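Local structure of cystathionine beta-lyase family protein, YNBB B.subtilis ortholog (Clostridium acetobutylicum, 3HVY) at residues 46-51 with 84-89; 54-59 with 76-81; 222-227 with 295-300. The protein is probably a pyridoxal-phosphate-dependent lyase of the methionine gamma-lyase family, with a putative role in aluminium resistance. All coordinates share one frame; numbering follows the deposited sequence. Where two conformers were deposited one is given.

Contact 1 of 3, residues 46-51 with 84-89; sequences QLKVLK and ANIFNT. With NA (sodium ion), chain X; EDO (1,2-ethanediol), chain Z.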
loop_
_atom_site.group_PDB
_atom_site.type_symbol
_atom_site.label_atom_id
_atom_site.label_comp_id
_atom_site.label_asym_id
_atom_site.label_seq_id
_atom_site.Cartn_x
_atom_site.Cartn_y
_atom_site.Cartn_z
ATOM N N GLN D 46 22.624 -3.468 -18.089
ATOM C CA GLN D 46 21.277 -3.076 -18.399
ATOM C C GLN D 46 20.639 -4.084 -19.363
ATOM O O GLN D 46 19.458 -4.430 -19.243
ATOM C CB GLN D 46 21.229 -1.671 -19.005
ATOM C CG GLN D 46 19.810 -1.239 -19.360
ATOM C CD GLN D 46 19.065 -0.761 -18.166
ATOM O OE1 GLN D 46 19.233 0.381 -17.754
ATOM N NE2 GLN D 46 18.229 -1.632 -17.583
ATOM N N LEU D 47 21.412 -4.490 -20.357
ATOM C CA LEU D 47 20.986 -5.474 -21.328
ATOM C C LEU D 47 20.751 -6.839 -20.696
ATOM O O LEU D 47 19.774 -7.498 -20.962
ATOM C CB LEU D 47 22.041 -5.594 -22.428
ATOM C CG LEU D 47 21.767 -6.641 -23.521
ATOM C CD1 LEU D 47 20.425 -6.361 -24.290
ATOM C CD2 LEU D 47 22.953 -6.672 -24.487
ATOM N N LYS D 48 21.641 -7.269 -19.817
ATOM C CA LYS D 48 21.428 -8.544 -19.106
ATOM C C LYS D 48 20.050 -8.568 -18.382
ATOM O O LYS D 48 19.341 -9.593 -18.341
ATOM C CB LYS D 48 22.594 -8.678 -18.111
ATOM C CG LYS D 48 22.495 -9.717 -17.064
ATOM C CD LYS D 48 23.892 -10.067 -16.452
ATOM C CE LYS D 48 24.535 -9.012 -15.592
ATOM N NZ LYS D 48 25.776 -9.529 -14.790
ATOM N N VAL D 49 19.694 -7.447 -17.749
ATOM C CA VAL D 49 18.474 -7.380 -16.989
ATOM C C VAL D 49 17.271 -7.345 -17.936
ATOM O O VAL D 49 16.323 -8.082 -17.740
ATOM C CB VAL D 49 18.475 -6.182 -15.944
ATOM C CG1 VAL D 49 17.130 -6.045 -15.309
ATOM C CG2 VAL D 49 19.545 -6.439 -14.821
ATOM N N LEU D 50 17.324 -6.522 -18.967
ATOM C CA LEU D 50 16.250 -6.442 -19.924
ATOM C C LEU D 50 15.972 -7.836 -20.506
ATOM O O LEU D 50 14.808 -8.280 -20.616
ATOM C CB LEU D 50 16.641 -5.467 -21.036
ATOM C CG LEU D 50 15.653 -5.297 -22.183
ATOM C CD1 LEU D 50 14.277 -4.827 -21.623
ATOM C CD2 LEU D 50 16.218 -4.352 -23.276
ATOM N N LYS D 51 17.011 -8.554 -20.901
ATOM C CA LYS D 51 16.786 -9.893 -21.475
ATOM C C LYS D 51 16.090 -10.832 -20.482
ATOM O O LYS D 51 15.251 -11.632 -20.855
ATOM C CB LYS D 51 18.096 -10.563 -21.881
ATOM C CG LYS D 51 18.811 -9.973 -23.064
ATOM C CD LYS D 51 19.886 -10.930 -23.603
ATOM C CE LYS D 51 20.835 -11.448 -22.535
ATOM N NZ LYS D 51 21.931 -12.302 -23.108
ATOM N N ALA D 84 17.264 -15.472 -10.844
ATOM C CA ALA D 84 18.058 -16.696 -11.146
ATOM C C ALA D 84 18.715 -16.570 -12.552
ATOM O O ALA D 84 19.902 -16.909 -12.779
ATOM C CB ALA D 84 17.178 -17.929 -11.072
ATOM N N ASN D 85 17.954 -16.051 -13.491
ATOM C CA ASN D 85 18.481 -15.835 -14.845
ATOM C C ASN D 85 19.642 -14.812 -14.825
ATOM O O ASN D 85 20.732 -15.058 -15.376
ATOM C CB ASN D 85 17.370 -15.316 -15.728
ATOM C CG ASN D 85 17.692 -15.423 -17.216
ATOM O OD1 ASN D 85 18.825 -15.750 -17.612
ATOM N ND2 ASN D 85 16.677 -15.199 -18.052
ATOM N N ILE D 86 19.445 -13.688 -14.149
ATOM C CA ILE D 86 20.464 -12.635 -14.100
ATOM C C ILE D 86 21.764 -13.149 -13.472
ATOM O O ILE D 86 22.875 -12.903 -13.973
ATOM C CB ILE D 86 19.960 -11.394 -13.327
ATOM C CG1 ILE D 86 18.870 -10.711 -14.152
ATOM C CG2 ILE D 86 21.127 -10.424 -12.998
ATOM C CD1 ILE D 86 18.011 -9.662 -13.357
ATOM N N PHE D 87 21.617 -13.888 -12.385
ATOM C CA PHE D 87 22.771 -14.396 -11.659
ATOM C C PHE D 87 23.336 -15.704 -12.227
ATOM O O PHE D 87 24.342 -16.210 -11.753
ATOM C CB PHE D 87 22.410 -14.577 -10.176
ATOM C CG PHE D 87 22.377 -13.288 -9.402
ATOM C CD1 PHE D 87 23.549 -12.648 -9.064
ATOM C CD2 PHE D 87 21.178 -12.712 -9.021
ATOM C CE1 PHE D 87 23.541 -11.446 -8.325
ATOM C CE2 PHE D 87 21.146 -11.537 -8.314
ATOM C CZ PHE D 87 22.338 -10.898 -7.945
ATOM N N ASN D 88 22.653 -16.248 -13.218
ATOM C CA ASN D 88 22.995 -17.539 -13.829
ATOM C C ASN D 88 23.048 -18.672 -12.816
ATOM O O ASN D 88 23.994 -19.477 -12.812
ATOM C CB ASN D 88 24.281 -17.404 -14.651
ATOM C CG ASN D 88 24.100 -16.476 -15.825
ATOM O OD1 ASN D 88 23.171 -16.652 -16.605
ATOM N ND2 ASN D 88 24.977 -15.489 -15.965
ATOM N N THR D 89 22.009 -18.728 -11.976
ATOM C CA THR D 89 21.870 -19.750 -10.944
ATOM C C THR D 89 20.656 -20.627 -11.263
ATOM O O THR D 89 19.797 -20.244 -12.064
ATOM C CB THR D 89 21.647 -19.116 -9.558
ATOM O OG1 THR D 89 20.404 -18.370 -9.533
ATOM C CG2 THR D 89 22.812 -18.266 -9.177
HETATM NA NA NA X . 21.097 -16.150 -17.403
HETATM C C1 EDO Z . 26.702 -12.233 -17.751
HETATM O O1 EDO Z . 25.449 -12.973 -17.706
HETATM C C2 EDO Z . 27.828 -12.788 -16.903
HETATM O O2 EDO Z . 28.677 -13.652 -17.695
HETATM O O HOH W 1 25.459 -12.128 -14.116
HETATM O O HOH W 2 21.477 -16.689 -19.714
HETATM O O HOH W 3 20.286 -18.550 -16.625
#
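Val49 and Ile86 meet through their methyl groups: CG2 of Val49 lies 3.9 Å from CD1 of Ile86, the two branched side chains crossing obliquely between helices 18-55 and 74-87. Ile86 reaches across because CG1 stands beside its own backbone N (chi1 -69°) and the chain then extends, which brings CD1 up to the valine. Lys48, one residue earlier, uses its length differently. Its methylenes run beside Ile86, CG at 4.3 Å from the isoleucine CG2, and a bend at chi3 (70°) takes the ammonium group back to the end of helix 74-87. There a water accepts from Lys48 NZ at 2.7 Å and donates to the carbonyl O of Ile86, while NZ also bonds to Glu227 O. A lysine suits this border, with a greasy stem for the isoleucine and a charge for Glu227 O and, through water, Ile86 O.

The helix finishes in a Schellman motif at Asn88, whose positive phi is easier for asparagine than for most residues. This turn brings Asn88 OD1 to 3.2 Å from Asn85 O, and a sodium ion joins the two oxygens. Asn85 chelates the ion with both O and OD1, each at 2.3 Å, Asn88 OD1 adds a third ligand, and two waters bind as well. The amide nitrogens face other partners: Asn85 ND2 bonds to Glu55, and Asn88 ND2 to Asp232 and an ethanediol probably left from crystallisation. Neutral amide and carbonyl oxygens thus supply every protein ligand, as expected for a hard, singly charged cation that bridges the last helical turn and the Schellman residue.

Contact 2 of 3, residues 54-59 with 76-81; sequences QEERIS and RDSLDR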
loop_
_atom_site.group_PDB
_atom_site.type_symbol
_atom_site.label_atom_id
_atom_site.label_comp_id
_atom_site.label_asym_id
_atom_site.label_seq_id
_atom_site.Cartn_x
_atom_site.Cartn_y
_atom_site.Cartn_z
ATOM N N GLN D 54 12.395 -10.124 -20.384
ATOM C CA GLN D 54 11.757 -10.569 -21.628
ATOM C C GLN D 54 11.710 -12.069 -21.721
ATOM O O GLN D 54 10.703 -12.605 -22.152
ATOM C CB GLN D 54 12.502 -9.950 -22.807
ATOM C CG GLN D 54 12.479 -8.409 -22.736
ATOM C CD GLN D 54 12.964 -7.791 -24.020
ATOM O OE1 GLN D 54 13.797 -8.384 -24.707
ATOM N NE2 GLN D 54 12.458 -6.607 -24.354
ATOM N N GLU D 55 12.730 -12.768 -21.216
ATOM C CA GLU D 55 12.690 -14.226 -21.233
ATOM C C GLU D 55 11.667 -14.786 -20.237
ATOM O O GLU D 55 11.113 -15.835 -20.469
ATOM C CB GLU D 55 14.079 -14.828 -21.051
ATOM C CG GLU D 55 14.991 -14.503 -22.292
ATOM C CD GLU D 55 16.493 -14.745 -22.102
ATOM O OE1 GLU D 55 16.927 -15.213 -21.020
ATOM O OE2 GLU D 55 17.239 -14.453 -23.066
ATOM N N GLU D 56 11.355 -14.056 -19.185
ATOM C CA GLU D 56 10.322 -14.493 -18.269
ATOM C C GLU D 56 8.939 -13.936 -18.650
ATOM O O GLU D 56 7.958 -14.177 -17.964
ATOM C CB GLU D 56 10.718 -14.143 -16.822
ATOM C CG GLU D 56 9.739 -14.600 -15.702
ATOM C CD GLU D 56 9.526 -16.118 -15.609
ATOM O OE1 GLU D 56 10.400 -16.884 -16.101
ATOM O OE2 GLU D 56 8.492 -16.531 -15.010
ATOM N N ARG D 57 8.849 -13.229 -19.767
ATOM C CA ARG D 57 7.613 -12.628 -20.214
ATOM C C ARG D 57 6.897 -11.800 -19.125
ATOM O O ARG D 57 5.696 -11.925 -18.879
ATOM C CB ARG D 57 6.685 -13.679 -20.824
ATOM C CG ARG D 57 7.263 -14.413 -22.000
ATOM C CD ARG D 57 6.278 -15.431 -22.542
ATOM N NE ARG D 57 6.445 -15.501 -23.990
ATOM C CZ ARG D 57 5.571 -15.065 -24.904
ATOM N NH1 ARG D 57 4.382 -14.560 -24.575
ATOM N NH2 ARG D 57 5.885 -15.182 -26.187
ATOM N N ILE D 58 7.640 -10.921 -18.489
ATOM C CA ILE D 58 7.058 -10.086 -17.483
ATOM C C ILE D 58 5.983 -9.220 -18.112
ATOM O O ILE D 58 6.172 -8.702 -19.220
ATOM C CB ILE D 58 8.147 -9.286 -16.739
ATOM C CG1 ILE D 58 9.085 -10.275 -16.014
ATOM C CG2 ILE D 58 7.535 -8.280 -15.790
ATOM C CD1 ILE D 58 8.412 -11.253 -15.033
ATOM N N SER D 59 4.829 -9.140 -17.435
ATOM C CA SER D 59 3.722 -8.300 -17.846
ATOM C C SER D 59 3.088 -7.618 -16.652
ATOM O O SER D 59 3.468 -7.865 -15.470
ATOM C CB SER D 59 2.658 -9.123 -18.566
ATOM O OG SER D 59 2.149 -10.040 -17.666
ATOM N N ARG D 76 5.720 -12.789 -7.532
ATOM C CA ARG D 76 6.753 -13.232 -6.653
ATOM C C ARG D 76 7.578 -14.350 -7.288
ATOM O O ARG D 76 8.804 -14.292 -7.307
ATOM C CB ARG D 76 6.083 -13.768 -5.403
ATOM C CG ARG D 76 7.006 -14.292 -4.345
ATOM C CD ARG D 76 6.240 -15.098 -3.307
ATOM N NE ARG D 76 5.678 -16.299 -3.888
ATOM C CZ ARG D 76 4.700 -17.041 -3.379
ATOM N NH1 ARG D 76 4.197 -16.774 -2.204
ATOM N NH2 ARG D 76 4.228 -18.061 -4.066
ATOM N N ASP D 77 6.902 -15.360 -7.814
ATOM C CA ASP D 77 7.572 -16.529 -8.384
ATOM C C ASP D 77 8.331 -16.196 -9.651
ATOM O O ASP D 77 9.389 -16.743 -9.902
ATOM C CB ASP D 77 6.565 -17.658 -8.613
ATOM C CG ASP D 77 5.991 -18.180 -7.292
ATOM O OD1 ASP D 77 6.622 -17.995 -6.206
ATOM O OD2 ASP D 77 4.897 -18.727 -7.352
ATOM N N SER D 78 7.819 -15.276 -10.441
ATOM C CA SER D 78 8.529 -14.877 -11.641
ATOM C C SER D 78 9.715 -13.978 -11.323
ATOM O O SER D 78 10.728 -13.971 -12.079
ATOM C CB SER D 78 7.573 -14.153 -12.596
ATOM O OG SER D 78 6.638 -15.042 -13.202
ATOM N N LEU D 79 9.625 -13.192 -10.251
ATOM C CA LEU D 79 10.805 -12.352 -9.883
ATOM C C LEU D 79 11.942 -13.268 -9.492
ATOM O O LEU D 79 13.080 -13.043 -9.872
ATOM C CB LEU D 79 10.534 -11.335 -8.807
ATOM C CG LEU D 79 11.676 -10.351 -8.480
ATOM C CD1 LEU D 79 12.032 -9.521 -9.693
ATOM C CD2 LEU D 79 11.219 -9.444 -7.357
ATOM N N ASP D 80 11.655 -14.290 -8.707
ATOM C CA ASP D 80 12.684 -15.307 -8.441
ATOM C C ASP D 80 13.319 -15.865 -9.729
ATOM O O ASP D 80 14.527 -16.048 -9.789
ATOM C CB ASP D 80 12.100 -16.464 -7.665
ATOM C CG ASP D 80 11.673 -16.087 -6.246
ATOM O OD1 ASP D 80 11.999 -14.984 -5.793
ATOM O OD2 ASP D 80 10.957 -16.908 -5.587
ATOM N N ARG D 81 12.507 -16.179 -10.757
ATOM C CA ARG D 81 13.070 -16.695 -12.005
ATOM C C ARG D 81 13.923 -15.645 -12.718
ATOM O O ARG D 81 14.988 -15.956 -13.259
ATOM C CB ARG D 81 11.983 -17.212 -12.915
ATOM C CG ARG D 81 11.405 -18.519 -12.411
ATOM C CD ARG D 81 10.497 -19.184 -13.449
ATOM N NE ARG D 81 9.188 -18.542 -13.493
ATOM C CZ ARG D 81 8.179 -18.815 -12.653
ATOM N NH1 ARG D 81 8.261 -19.766 -11.731
ATOM N NH2 ARG D 81 7.046 -18.158 -12.766
#
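Glu56 lays its carboxylate against the edge of the Arg81 guanidinium, its CG meanwhile packing on Ser78 CB at 3.8 Å. The glutamate extends from the end of helix 18-55 to the flank of helix 74-87, its CG trans to the backbone N (chi1 -177°) and its chain bent at chi2, and crosses Arg81 at about a right angle. One oxygen does most of the work. OE2 receives NE of Arg81 at 2.6 Å along a nearly straight bond (163°), and NH2 of the same residue adds a weak bond at 3.1 Å. The oxygen lies almost in the guanidinium plane, but the NE donor meets OE2 from above the carboxylate plane, and the two planes are turned 43° apart.

The hydroxyl of Ser78, OG, lies 3.0 Å from Glu56 OE2 and also has Ile74 O as a partner; serine is small enough to let the carboxylate come close and offers it a hydroxyl. Next to it, Ile58 CD1 touches Ser78 CB at 3.9 Å, an apolar margin continued by Tyr291 of helix 287-317. Asp77 O lies 3.6 Å above the centre of the Arg81 guanidinium, over one face.

Helix 18-55 gives out here in a Schellman motif, Arg57 taking the positive phi, and the loop that follows makes backbone bonds to a second subunit. The salt bridge ties the C-terminal end of helix 18-55 to the middle of helix 74-87, and the arginine charge would be expected to keep Glu56 ionised.

Contact 3 of 3, residues 222-227 with 295-300; sequences GEFVEE and FMAPHV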
loop_
_atom_site.group_PDB
_atom_site.type_symbol
_atom_site.label_atom_id
_atom_site.label_comp_id
_atom_site.label_asym_id
_atom_site.label_seq_id
_atom_site.Cartn_x
_atom_site.Cartn_y
_atom_site.Cartn_z
ATOM N N GLY D 222 27.796 -5.282 -4.049
ATOM C CA GLY D 222 28.529 -5.587 -5.270
ATOM C C GLY D 222 27.666 -5.776 -6.513
ATOM O O GLY D 222 28.189 -5.911 -7.613
ATOM N N GLU D 223 26.359 -5.817 -6.371
ATOM C CA GLU D 223 25.516 -6.189 -7.503
ATOM C C GLU D 223 25.648 -5.174 -8.567
ATOM O O GLU D 223 25.583 -4.007 -8.275
ATOM C CB GLU D 223 24.041 -6.293 -7.095
ATOM C CG GLU D 223 23.757 -7.307 -5.936
ATOM C CD GLU D 223 23.889 -6.726 -4.529
ATOM O OE1 GLU D 223 24.286 -5.547 -4.367
ATOM O OE2 GLU D 223 23.577 -7.475 -3.562
ATOM N N PHE D 224 25.825 -5.632 -9.803
ATOM C CA PHE D 224 26.002 -4.789 -11.005
ATOM C C PHE D 224 27.187 -3.826 -11.046
ATOM O O PHE D 224 27.258 -2.988 -11.974
ATOM C CB PHE D 224 24.732 -4.000 -11.273
ATOM C CG PHE D 224 23.517 -4.863 -11.422
ATOM C CD1 PHE D 224 23.520 -5.941 -12.279
ATOM C CD2 PHE D 224 22.371 -4.615 -10.673
ATOM C CE1 PHE D 224 22.398 -6.754 -12.422
ATOM C CE2 PHE D 224 21.254 -5.463 -10.778
ATOM C CZ PHE D 224 21.271 -6.505 -11.667
ATOM N N VAL D 225 28.136 -3.960 -10.117
ATOM C CA VAL D 225 29.326 -3.158 -10.173
ATOM C C VAL D 225 30.314 -3.698 -11.244
ATOM O O VAL D 225 31.063 -2.934 -11.857
ATOM C CB VAL D 225 29.984 -3.005 -8.801
ATOM C CG1 VAL D 225 31.343 -2.205 -8.963
ATOM C CG2 VAL D 225 28.994 -2.312 -7.827
ATOM N N GLU D 226 30.311 -5.003 -11.453
ATOM C CA GLU D 226 31.074 -5.623 -12.518
ATOM C C GLU D 226 30.079 -6.279 -13.473
ATOM O O GLU D 226 28.872 -6.362 -13.198
ATOM C CB GLU D 226 32.058 -6.669 -11.967
ATOM C CG GLU D 226 33.136 -6.102 -11.021
ATOM C CD GLU D 226 34.287 -7.066 -10.763
ATOM O OE1 GLU D 226 34.790 -7.625 -11.733
ATOM O OE2 GLU D 226 34.737 -7.226 -9.603
ATOM N N GLU D 227 30.599 -6.804 -14.573
ATOM C CA GLU D 227 29.750 -7.465 -15.577
ATOM C C GLU D 227 29.386 -8.887 -15.178
ATOM O O GLU D 227 28.510 -9.501 -15.789
ATOM C CB GLU D 227 30.416 -7.383 -16.970
ATOM C CG GLU D 227 31.613 -8.223 -17.239
ATOM C CD GLU D 227 32.854 -7.958 -16.340
ATOM O OE1 GLU D 227 33.047 -6.854 -15.697
ATOM O OE2 GLU D 227 33.658 -8.919 -16.299
ATOM N N PHE D 295 15.102 -3.193 -12.668
ATOM C CA PHE D 295 15.370 -2.624 -13.964
ATOM C C PHE D 295 16.277 -1.409 -13.906
ATOM O O PHE D 295 17.168 -1.257 -14.759
ATOM C CB PHE D 295 14.075 -2.304 -14.682
ATOM C CG PHE D 295 14.281 -1.989 -16.102
ATOM C CD1 PHE D 295 14.628 -2.994 -16.987
ATOM C CD2 PHE D 295 14.186 -0.699 -16.552
ATOM C CE1 PHE D 295 14.854 -2.724 -18.311
ATOM C CE2 PHE D 295 14.404 -0.402 -17.860
ATOM C CZ PHE D 295 14.771 -1.437 -18.760
HETATM N N MSE D 296 16.075 -0.563 -12.896
HETATM C CA MSE D 296 16.885 0.631 -12.718
HETATM C C MSE D 296 18.208 0.358 -11.955
HETATM O O MSE D 296 19.041 1.253 -11.843
HETATM C CB MSE D 296 16.077 1.668 -11.922
HETATM C CG MSE D 296 14.789 2.172 -12.555
HETATM SE SE MSE D 296 13.811 3.238 -11.197
HETATM C CE MSE D 296 15.359 4.187 -10.429
ATOM N N ALA D 297 18.390 -0.848 -11.423
ATOM C CA ALA D 297 19.561 -1.147 -10.597
ATOM C C ALA D 297 20.952 -1.048 -11.279
ATOM O O ALA D 297 21.918 -0.556 -10.648
ATOM C CB ALA D 297 19.398 -2.454 -9.868
ATOM N N PRO D 298 21.088 -1.585 -12.504
ATOM C CA PRO D 298 22.378 -1.433 -13.183
ATOM C C PRO D 298 22.789 0.019 -13.338
ATOM O O PRO D 298 23.958 0.344 -13.276
ATOM C CB PRO D 298 22.107 -2.037 -14.584
ATOM C CG PRO D 298 21.074 -3.085 -14.348
ATOM C CD PRO D 298 20.142 -2.382 -13.328
ATOM N N HIS D 299 21.816 0.870 -13.608
ATOM C CA HIS D 299 22.048 2.308 -13.760
ATOM C C HIS D 299 22.376 2.999 -12.445
ATOM O O HIS D 299 23.391 3.685 -12.317
ATOM C CB HIS D 299 20.848 2.987 -14.463
ATOM C CG HIS D 299 21.051 4.440 -14.749
ATOM N ND1 HIS D 299 21.506 4.903 -15.967
ATOM C CD2 HIS D 299 20.848 5.540 -13.976
ATOM C CE1 HIS D 299 21.592 6.224 -15.918
ATOM N NE2 HIS D 299 21.199 6.635 -14.727
ATOM N N VAL D 300 21.495 2.867 -11.493
ATOM C CA VAL D 300 21.681 3.488 -10.203
ATOM C C VAL D 300 22.968 3.032 -9.508
ATOM O O VAL D 300 23.681 3.854 -8.908
ATOM C CB VAL D 300 20.433 3.307 -9.323
ATOM C CG1 VAL D 300 20.693 3.850 -7.930
ATOM C CG2 VAL D 300 19.230 4.097 -9.975
HETATM O O HOH W 4 25.726 -1.824 -13.921
#
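Phe224 packs on Pro298 from its first side-chain carbon: CB stands 4.0 Å from the proline CA, and CG is equally far from that atom. With CG beside the backbone N (chi1 -56°), the ring is laid against the proline, so that phenyl and pyrrolidine run alongside each other. Farther along, CD2 comes within 3.8 Å of Pro298 N, and CE2 approaches Ala297 CB to 3.7 Å, the methyl meeting the ring obliquely. Pro298 CG sits 4.0 Å from the ring centroid and only 4° off the ring normal, a CH-pi contact over the face. At the far end, CZ turns to Val49 of helix 18-55.

This phenylalanine belongs to the loop between strands 214-218 and 237-241 of the mixed sheet, on the domain that carries the pyridoxal-phosphate lysine, Lys244, in an enzyme of the aminotransferase-like clan. Helix 287-317, a long helix of the chain, supplies the other side. It is kinked where the nitrogens of Pro298 and His299 lack bonds to the preceding turn; Pro298 has no N-H to give, so it suits that place, and its puckered ring puts CG over the aromatic face. Alanine's single methyl lets the ring come close. The backbones are also joined by water: one molecule donates to Phe224 O at 2.7 Å and to Pro298 O at 2.9 Å, while Phe224 N bonds to Glu229 OE2.

Contacts 1 and 2 join the same two helices, 18-55 and 74-87, at successive levels, and a side-chain bond from helix 18-55 to Asn85 connects them. Contact 3 instead sets the loop 222-227 against helix 287-317, yet it meets contact 1 at Val49, which packs on both Phe224 and Pro298, and through Gln46, whose NE2 bonds to Phe295 O. Chemistry follows depth. Contact 3, nearest the chain's centre, is apolar and aromatic; contact 1 is buried but edged by water and sodium; contact 2, the outermost and only partly buried, relies on a salt bridge. All three have residues touching the second subunit.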